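Local coordinates for iron-binding protein (Staphylococcus epidermidis, PDB 4M7O), which probably binds iron, or an iron complex, as the solute-binding protein of an uptake system, at residues A[30-35]-A[124-129]; A[34-39]-A[43-48]. All blocks are in the same frame, centred on the assembly; numbering follows the deposited sequence.

Contact 1: A[30-35]-A[124-129]; sequences PSNTEI and KSIGQL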
ATOM      1  N   PRO A  30       8.147  -5.259  -2.407  1.00 28.95           N
ATOM      2  CA  PRO A  30       8.062  -4.724  -3.774  1.00 28.97           C
ATOM      3  C   PRO A  30       8.110  -3.197  -3.867  1.00 30.56           C
ATOM      4  O   PRO A  30       8.764  -2.721  -4.782  1.00 29.63           O
ATOM      5  CB  PRO A  30       6.728  -5.278  -4.286  1.00 33.02           C
ATOM      6  CG  PRO A  30       6.546  -6.570  -3.496  1.00 30.83           C
ATOM      7  CD  PRO A  30       7.051  -6.209  -2.117  1.00 26.48           C
ATOM      8  N   SER A  31       7.491  -2.447  -2.952  1.00 30.05           N
ATOM      9  CA  SER A  31       7.569  -0.983  -3.041  1.00 32.56           C
ATOM     10  C   SER A  31       9.023  -0.478  -3.051  1.00 31.39           C
ATOM     11  O   SER A  31       9.379   0.394  -3.854  1.00 33.18           O
ATOM     12  CB  SER A  31       6.753  -0.297  -1.941  1.00 27.45           C
ATOM     13  OG  SER A  31       7.075  -0.818  -0.666  1.00 29.08           O
ATOM     14  N   ASN A  32       9.854  -1.033  -2.172  1.00 24.35           N
ATOM     15  CA  ASN A  32      11.290  -0.745  -2.167  1.00 28.76           C
ATOM     16  C   ASN A  32      11.922  -1.000  -3.530  1.00 30.36           C
ATOM     17  O   ASN A  32      12.665  -0.161  -4.054  1.00 29.58           O
ATOM     18  CB  ASN A  32      12.009  -1.588  -1.107  1.00 32.73           C
ATOM     19  CG  ASN A  32      11.823  -1.040   0.298  1.00 32.57           C
ATOM     20  OD1 ASN A  32      11.171  -0.008   0.494  1.00 30.87           O
ATOM     21  ND2 ASN A  32      12.401  -1.728   1.288  1.00 29.91           N
ATOM     22  N   THR A  33      11.619  -2.154  -4.110  1.00 29.13           N
ATOM     23  CA  THR A  33      12.215  -2.507  -5.396  1.00 29.34           C
ATOM     24  C   THR A  33      11.792  -1.524  -6.473  1.00 27.72           C
ATOM     25  O   THR A  33      12.615  -1.105  -7.285  1.00 28.86           O
ATOM     26  CB  THR A  33      11.823  -3.908  -5.819  1.00 30.67           C
ATOM     27  OG1 THR A  33      12.245  -4.847  -4.812  1.00 29.76           O
ATOM     28  CG2 THR A  33      12.487  -4.278  -7.155  1.00 30.73           C
ATOM     29  N   GLU A  34      10.518  -1.130  -6.470  1.00 21.85           N
ATOM     30  CA  GLU A  34      10.023  -0.211  -7.492  1.00 23.99           C
ATOM     31  C   GLU A  34      10.731   1.135  -7.400  1.00 25.48           C
ATOM     32  O   GLU A  34      11.077   1.730  -8.419  1.00 30.91           O
ATOM     33  CB  GLU A  34       8.502  -0.036  -7.369  1.00 26.61           C
ATOM     34  CG  GLU A  34       7.714  -1.283  -7.739  1.00 25.33           C
ATOM     35  CD  GLU A  34       6.223  -0.999  -7.906  1.00 33.90           C
ATOM     36  OE1 GLU A  34       5.868   0.090  -8.426  1.00 33.40           O
ATOM     37  OE2 GLU A  34       5.409  -1.871  -7.521  1.00 33.13           O
ATOM     38  N   ILE A  35      10.942   1.601  -6.172  1.00 25.12           N
ATOM     39  CA  ILE A  35      11.561   2.893  -5.929  1.00 27.30           C
ATOM     40  C   ILE A  35      13.031   2.873  -6.362  1.00 32.33           C
ATOM     41  O   ILE A  35      13.515   3.825  -6.981  1.00 30.24           O
ATOM     42  CB  ILE A  35      11.480   3.271  -4.435  1.00 28.86           C
ATOM     43  CG1 ILE A  35      10.019   3.492  -4.012  1.00 30.53           C
ATOM     44  CG2 ILE A  35      12.325   4.507  -4.145  1.00 24.83           C
ATOM     45  CD1 ILE A  35       9.835   3.592  -2.510  1.00 27.95           C
ATOM     46  N   LYS A 124      12.317  10.202  -0.720  1.00 42.03           N
ATOM     47  CA  LYS A 124      13.447  11.039  -0.324  1.00 42.48           C
ATOM     48  C   LYS A 124      14.423  10.321   0.602  1.00 40.28           C
ATOM     49  O   LYS A 124      15.632  10.504   0.485  1.00 39.32           O
ATOM     50  CB  LYS A 124      12.955  12.321   0.359  1.00 45.16           C
ATOM     51  CG  LYS A 124      12.321  13.328  -0.583  1.00 51.56           C
ATOM     52  N   SER A 125      13.903   9.520   1.528  1.00 41.12           N
ATOM     53  CA  SER A 125      14.752   8.801   2.478  1.00 41.91           C
ATOM     54  C   SER A 125      15.653   7.834   1.746  1.00 36.73           C
ATOM     55  O   SER A 125      16.859   7.776   2.012  1.00 38.96           O
ATOM     56  CB  SER A 125      13.905   8.035   3.492  1.00 36.88           C
ATOM     57  OG  SER A 125      13.412   8.909   4.484  1.00 53.97           O
ATOM     58  N   ILE A 126      15.068   7.078   0.819  1.00 33.04           N
ATOM     59  CA  ILE A 126      15.836   6.098   0.056  1.00 36.92           C
ATOM     60  C   ILE A 126      16.800   6.810  -0.885  1.00 43.34           C
ATOM     61  O   ILE A 126      17.908   6.328  -1.131  1.00 41.85           O
ATOM     62  CB  ILE A 126      14.923   5.153  -0.734  1.00 35.36           C
ATOM     63  CG1 ILE A 126      14.073   4.335   0.233  1.00 33.68           C
ATOM     64  CG2 ILE A 126      15.756   4.228  -1.660  1.00 26.78           C
ATOM     65  CD1 ILE A 126      12.966   3.559  -0.448  1.00 30.24           C
ATOM     66  N   GLY A 127      16.381   7.964  -1.405  1.00 42.20           N
ATOM     67  CA  GLY A 127      17.257   8.773  -2.232  1.00 42.85           C
ATOM     68  C   GLY A 127      18.484   9.225  -1.467  1.00 43.80           C
ATOM     69  O   GLY A 127      19.597   9.183  -1.989  1.00 49.10           O
ATOM     70  N   GLN A 128      18.295   9.657  -0.224  1.00 37.38           N
ATOM     71  CA  GLN A 128      19.428  10.152   0.548  1.00 39.82           C
ATOM     72  C   GLN A 128      20.326   9.006   0.996  1.00 44.15           C
ATOM     73  O   GLN A 128      21.539   9.160   1.084  1.00 46.84           O
ATOM     74  CB  GLN A 128      18.959  10.963   1.748  1.00 46.61           C
ATOM     75  CG  GLN A 128      20.100  11.510   2.587  1.00 59.20           C
ATOM     76  CD  GLN A 128      19.642  12.590   3.539  1.00 72.05           C
ATOM     77  OE1 GLN A 128      18.441  12.785   3.737  1.00 75.82           O
ATOM     78  NE2 GLN A 128      20.597  13.308   4.132  1.00 76.62           N
ATOM     79  N   LEU A 129      19.721   7.853   1.261  1.00 45.04           N
ATOM     80  CA  LEU A 129      20.455   6.671   1.695  1.00 43.30           C
ATOM     81  C   LEU A 129      21.415   6.190   0.608  1.00 40.81           C
ATOM     82  O   LEU A 129      22.565   5.856   0.891  1.00 45.10           O
ATOM     83  CB  LEU A 129      19.466   5.558   2.078  1.00 38.36           C
ATOM     84  CG  LEU A 129      20.036   4.156   2.310  1.00 37.37           C
ATOM     85  CD1 LEU A 129      20.973   4.125   3.507  1.00 33.61           C
ATOM     86  CD2 LEU A 129      18.931   3.120   2.464  1.00 31.78           C
TER
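I35 and I126 make the nearest backbone approach between helix segments 30-35 and 124-129, with I35 CA and I126 CA 8.0 Å apart, so the two helices meet through side chains. I126 reaches across with its CD1 methyl, which settles between N32 and I35, residues almost one turn apart on the facing helix. The closest touch is methyl to methyl, I35 CD1 to I126 CD1 at 3.7 Å, and the other branch of I35 joins in, its CG2 standing 3.9 Å from I126 CD1. The two isoleucine side chains run at about a right angle to each other. In I126, CG1 lies opposite the carbonyl carbon (chi1 -64°) and the chain then runs on extended (chi2 169°), which carries CD1 out to its full reach from the helix.

This is helix-on-helix packing in the N-terminal lobe, where parallel strands 82-86 and 106-110 lie beneath: I126 also rests on L84 and V110, and N32 touches V110 as well. N32 contributes to the contact through its amide oxygen, with OD1 4.1 Å from I126 CD1, a van der Waals approach to a methyl. The N32 and I126 side chains cross at about a right angle. The other end of that amide is occupied: N32 ND2 donates to the backbone O of A85, tying the start of helix 30-38 to strand 82-86 and helping fix which way the amide is turned in this buried setting. On the neighbouring turn of helix 116-129, I35 packs further against T122 and F123.

Contact 2: A[34-39]-A[43-48]; sequences EILYRL and EDIVGV
The ring of Y37 is met by the CD1 methyl of I45, which comes in obliquely beside the Y37 CD1-CE1 bond, 3.9 Å from Y37 CE1. Y37 leaves the helix pointing past the strand, and a chi1 of -98°, well off a staggered value, turns the ring toward I45. At its far end Y37 OH is hydrogen-bonded to K62 NZ, which anchors the ring at the loop just before strand 63-65.

Helix 30-38 and strand 45-49 are the last two elements of a beta-alpha-beta unit that starts with strand 25-27, and this contact seats the helix on the sheet. Backbone hydrogen bonds join V46 to I25 on one neighbouring strand and to K63 on the other. L36 bridges two of the strands, since it touches I25 and S27 besides I45.

I45 CD1 lies against L36, the residue before Y37 on the helix, as well as against the ring. It sits 3.7 Å from L36 CB and 3.9 Å from L36 CD1, while the I45 CG1 methylene comes within 4.1 Å of L36 CD1.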
ATOM      1  N   GLU A  34      10.518  -1.130  -6.470  1.00 21.85           N
ATOM      2  CA  GLU A  34      10.023  -0.211  -7.492  1.00 23.99           C
ATOM      3  C   GLU A  34      10.731   1.135  -7.400  1.00 25.48           C
ATOM      4  O   GLU A  34      11.077   1.730  -8.419  1.00 30.91           O
ATOM      5  CB  GLU A  34       8.502  -0.036  -7.369  1.00 26.61           C
ATOM      6  CG  GLU A  34       7.714  -1.283  -7.739  1.00 25.33           C
ATOM      7  CD  GLU A  34       6.223  -0.999  -7.906  1.00 33.90           C
ATOM      8  OE1 GLU A  34       5.868   0.090  -8.426  1.00 33.40           O
ATOM      9  OE2 GLU A  34       5.409  -1.871  -7.521  1.00 33.13           O
ATOM     10  N   ILE A  35      10.942   1.601  -6.172  1.00 25.12           N
ATOM     11  CA  ILE A  35      11.561   2.893  -5.929  1.00 27.30           C
ATOM     12  C   ILE A  35      13.031   2.873  -6.362  1.00 32.33           C
ATOM     13  O   ILE A  35      13.515   3.825  -6.981  1.00 30.24           O
ATOM     14  CB  ILE A  35      11.480   3.271  -4.435  1.00 28.86           C
ATOM     15  CG1 ILE A  35      10.019   3.492  -4.012  1.00 30.53           C
ATOM     16  CG2 ILE A  35      12.325   4.507  -4.145  1.00 24.83           C
ATOM     17  CD1 ILE A  35       9.835   3.592  -2.510  1.00 27.95           C
ATOM     18  N   LEU A  36      13.739   1.800  -6.018  1.00 25.57           N
ATOM     19  CA  LEU A  36      15.143   1.639  -6.407  1.00 26.81           C
ATOM     20  C   LEU A  36      15.312   1.716  -7.916  1.00 24.91           C
ATOM     21  O   LEU A  36      16.240   2.361  -8.412  1.00 32.25           O
ATOM     22  CB  LEU A  36      15.699   0.306  -5.889  1.00 21.29           C
ATOM     23  CG  LEU A  36      15.998   0.284  -4.392  1.00 27.74           C
ATOM     24  CD1 LEU A  36      16.334  -1.145  -3.915  1.00 25.18           C
ATOM     25  CD2 LEU A  36      17.161   1.247  -4.111  1.00 24.99           C
ATOM     26  N   TYR A  37      14.420   1.053  -8.649  1.00 25.38           N
ATOM     27  CA  TYR A  37      14.477   1.076 -10.107  1.00 29.94           C
ATOM     28  C   TYR A  37      14.217   2.491 -10.608  1.00 30.58           C
ATOM     29  O   TYR A  37      14.887   2.946 -11.531  1.00 28.38           O
ATOM     30  CB  TYR A  37      13.467   0.094 -10.718  1.00 28.09           C
ATOM     31  CG  TYR A  37      14.056  -1.243 -11.112  1.00 31.13           C
ATOM     32  CD1 TYR A  37      14.205  -2.260 -10.187  1.00 27.52           C
ATOM     33  CD2 TYR A  37      14.448  -1.490 -12.420  1.00 35.23           C
ATOM     34  CE1 TYR A  37      14.711  -3.475 -10.549  1.00 31.95           C
ATOM     35  CE2 TYR A  37      14.977  -2.706 -12.784  1.00 35.20           C
ATOM     36  CZ  TYR A  37      15.106  -3.694 -11.845  1.00 34.40           C
ATOM     37  OH  TYR A  37      15.636  -4.911 -12.191  1.00 37.40           O
ATOM     38  N   ARG A  38      13.264   3.197  -9.994  1.00 27.12           N
ATOM     39  CA  ARG A  38      12.932   4.557 -10.459  1.00 30.17           C
ATOM     40  C   ARG A  38      14.051   5.553 -10.116  1.00 33.70           C
ATOM     41  O   ARG A  38      14.133   6.636 -10.688  1.00 38.30           O
ATOM     42  CB  ARG A  38      11.577   5.029  -9.911  1.00 29.25           C
ATOM     43  CG  ARG A  38      10.358   4.309 -10.515  1.00 29.14           C
ATOM     44  CD  ARG A  38      10.206   4.576 -12.024  1.00 31.66           C
ATOM     45  NE  ARG A  38      10.101   6.001 -12.314  1.00 35.86           N
ATOM     46  CZ  ARG A  38       8.994   6.730 -12.152  1.00 46.41           C
ATOM     47  NH1 ARG A  38       7.880   6.173 -11.699  1.00 39.15           N
ATOM     48  NH2 ARG A  38       8.997   8.023 -12.443  1.00 55.59           N
ATOM     49  N   LEU A  39      14.925   5.168  -9.195  1.00 37.23           N
ATOM     50  CA  LEU A  39      16.077   5.997  -8.844  1.00 40.95           C
ATOM     51  C   LEU A  39      17.257   5.739  -9.778  1.00 41.14           C
ATOM     52  O   LEU A  39      18.278   6.436  -9.703  1.00 36.59           O
ATOM     53  CB  LEU A  39      16.504   5.769  -7.385  1.00 33.12           C
ATOM     54  CG  LEU A  39      15.488   6.230  -6.330  1.00 38.04           C
ATOM     55  CD1 LEU A  39      16.062   6.116  -4.922  1.00 39.97           C
ATOM     56  CD2 LEU A  39      15.034   7.651  -6.608  1.00 37.39           C
ATOM     57  N   GLU A  43      20.031  -1.829 -11.567  1.00 32.91           N
ATOM     58  CA  GLU A  43      21.168  -2.668 -11.926  1.00 41.08           C
ATOM     59  C   GLU A  43      22.111  -2.922 -10.758  1.00 38.48           C
ATOM     60  O   GLU A  43      23.111  -3.628 -10.911  1.00 41.50           O
ATOM     61  CB  GLU A  43      21.946  -2.043 -13.085  1.00 42.86           C
ATOM     62  CG  GLU A  43      21.071  -1.686 -14.279  1.00 51.88           C
ATOM     63  N   ASP A  44      21.811  -2.357  -9.594  1.00 42.68           N
ATOM     64  CA  ASP A  44      22.677  -2.568  -8.431  1.00 40.82           C
ATOM     65  C   ASP A  44      22.035  -3.536  -7.447  1.00 34.80           C
ATOM     66  O   ASP A  44      22.563  -3.782  -6.361  1.00 38.24           O
ATOM     67  CB  ASP A  44      23.021  -1.232  -7.750  1.00 43.54           C
ATOM     68  CG  ASP A  44      23.728  -0.253  -8.691  1.00 48.08           C
ATOM     69  OD1 ASP A  44      24.563  -0.698  -9.512  1.00 40.36           O
ATOM     70  OD2 ASP A  44      23.445   0.963  -8.618  1.00 50.92           O
ATOM     71  N   ILE A  45      20.900  -4.096  -7.847  1.00 30.75           N
ATOM     72  CA  ILE A  45      20.109  -4.976  -6.993  1.00 31.44           C
ATOM     73  C   ILE A  45      20.479  -6.419  -7.307  1.00 31.89           C
ATOM     74  O   ILE A  45      20.427  -6.829  -8.479  1.00 27.30           O
ATOM     75  CB  ILE A  45      18.590  -4.760  -7.252  1.00 27.43           C
ATOM     76  CG1 ILE A  45      18.168  -3.349  -6.830  1.00 30.38           C
ATOM     77  CG2 ILE A  45      17.763  -5.768  -6.499  1.00 29.87           C
ATOM     78  CD1 ILE A  45      16.762  -2.970  -7.286  1.00 21.40           C
ATOM     79  N   VAL A  46      20.869  -7.184  -6.283  1.00 31.25           N
ATOM     80  CA  VAL A  46      21.281  -8.578  -6.493  1.00 32.05           C
ATOM     81  C   VAL A  46      20.208  -9.564  -6.049  1.00 32.25           C
ATOM     82  O   VAL A  46      20.233 -10.740  -6.429  1.00 34.72           O
ATOM     83  CB  VAL A  46      22.618  -8.935  -5.772  1.00 36.56           C
ATOM     84  CG1 VAL A  46      23.774  -8.203  -6.406  1.00 40.32           C
ATOM     85  CG2 VAL A  46      22.538  -8.593  -4.294  1.00 34.88           C
ATOM     86  N   GLY A  47      19.273  -9.077  -5.240  1.00 30.34           N
ATOM     87  CA  GLY A  47      18.217  -9.907  -4.700  1.00 25.43           C
ATOM     88  C   GLY A  47      16.920  -9.137  -4.497  1.00 25.31           C
ATOM     89  O   GLY A  47      16.918  -7.936  -4.158  1.00 26.50           O
ATOM     90  N   VAL A  48      15.801  -9.825  -4.705  1.00 28.64           N
ATOM     91  CA  VAL A  48      14.489  -9.236  -4.438  1.00 29.30           C
ATOM     92  C   VAL A  48      13.691 -10.274  -3.685  1.00 30.86           C
ATOM     93  O   VAL A  48      14.198 -11.354  -3.399  1.00 32.50           O
ATOM     94  CB  VAL A  48      13.766  -8.854  -5.743  1.00 29.83           C
ATOM     95  CG1 VAL A  48      14.483  -7.699  -6.414  1.00 28.76           C
ATOM     96  CG2 VAL A  48      13.724 -10.056  -6.691  1.00 30.55           C
TER

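In the fold
From the N terminus, strand 25-27 leads into helix 30-38, which both contacts use; they share E34 and I35. Contact 2 closes first, across the short turn of residues 40-42, and brings strand 45-49 back under the helix. Contact 1 closes only after a further run through strands 63-65, 82-86 and 106-110, so segment 43-48 falls within its much longer loop. Their centres are about 8 Å apart, and the two meet where I126 CG2 packs against L39 CD1, at 3.8 Å. Helix 30-38 thus packs on strand 45-49 through one flank and on helix 116-129 through an adjacent one, joining early and late parts of the N-terminal lobe.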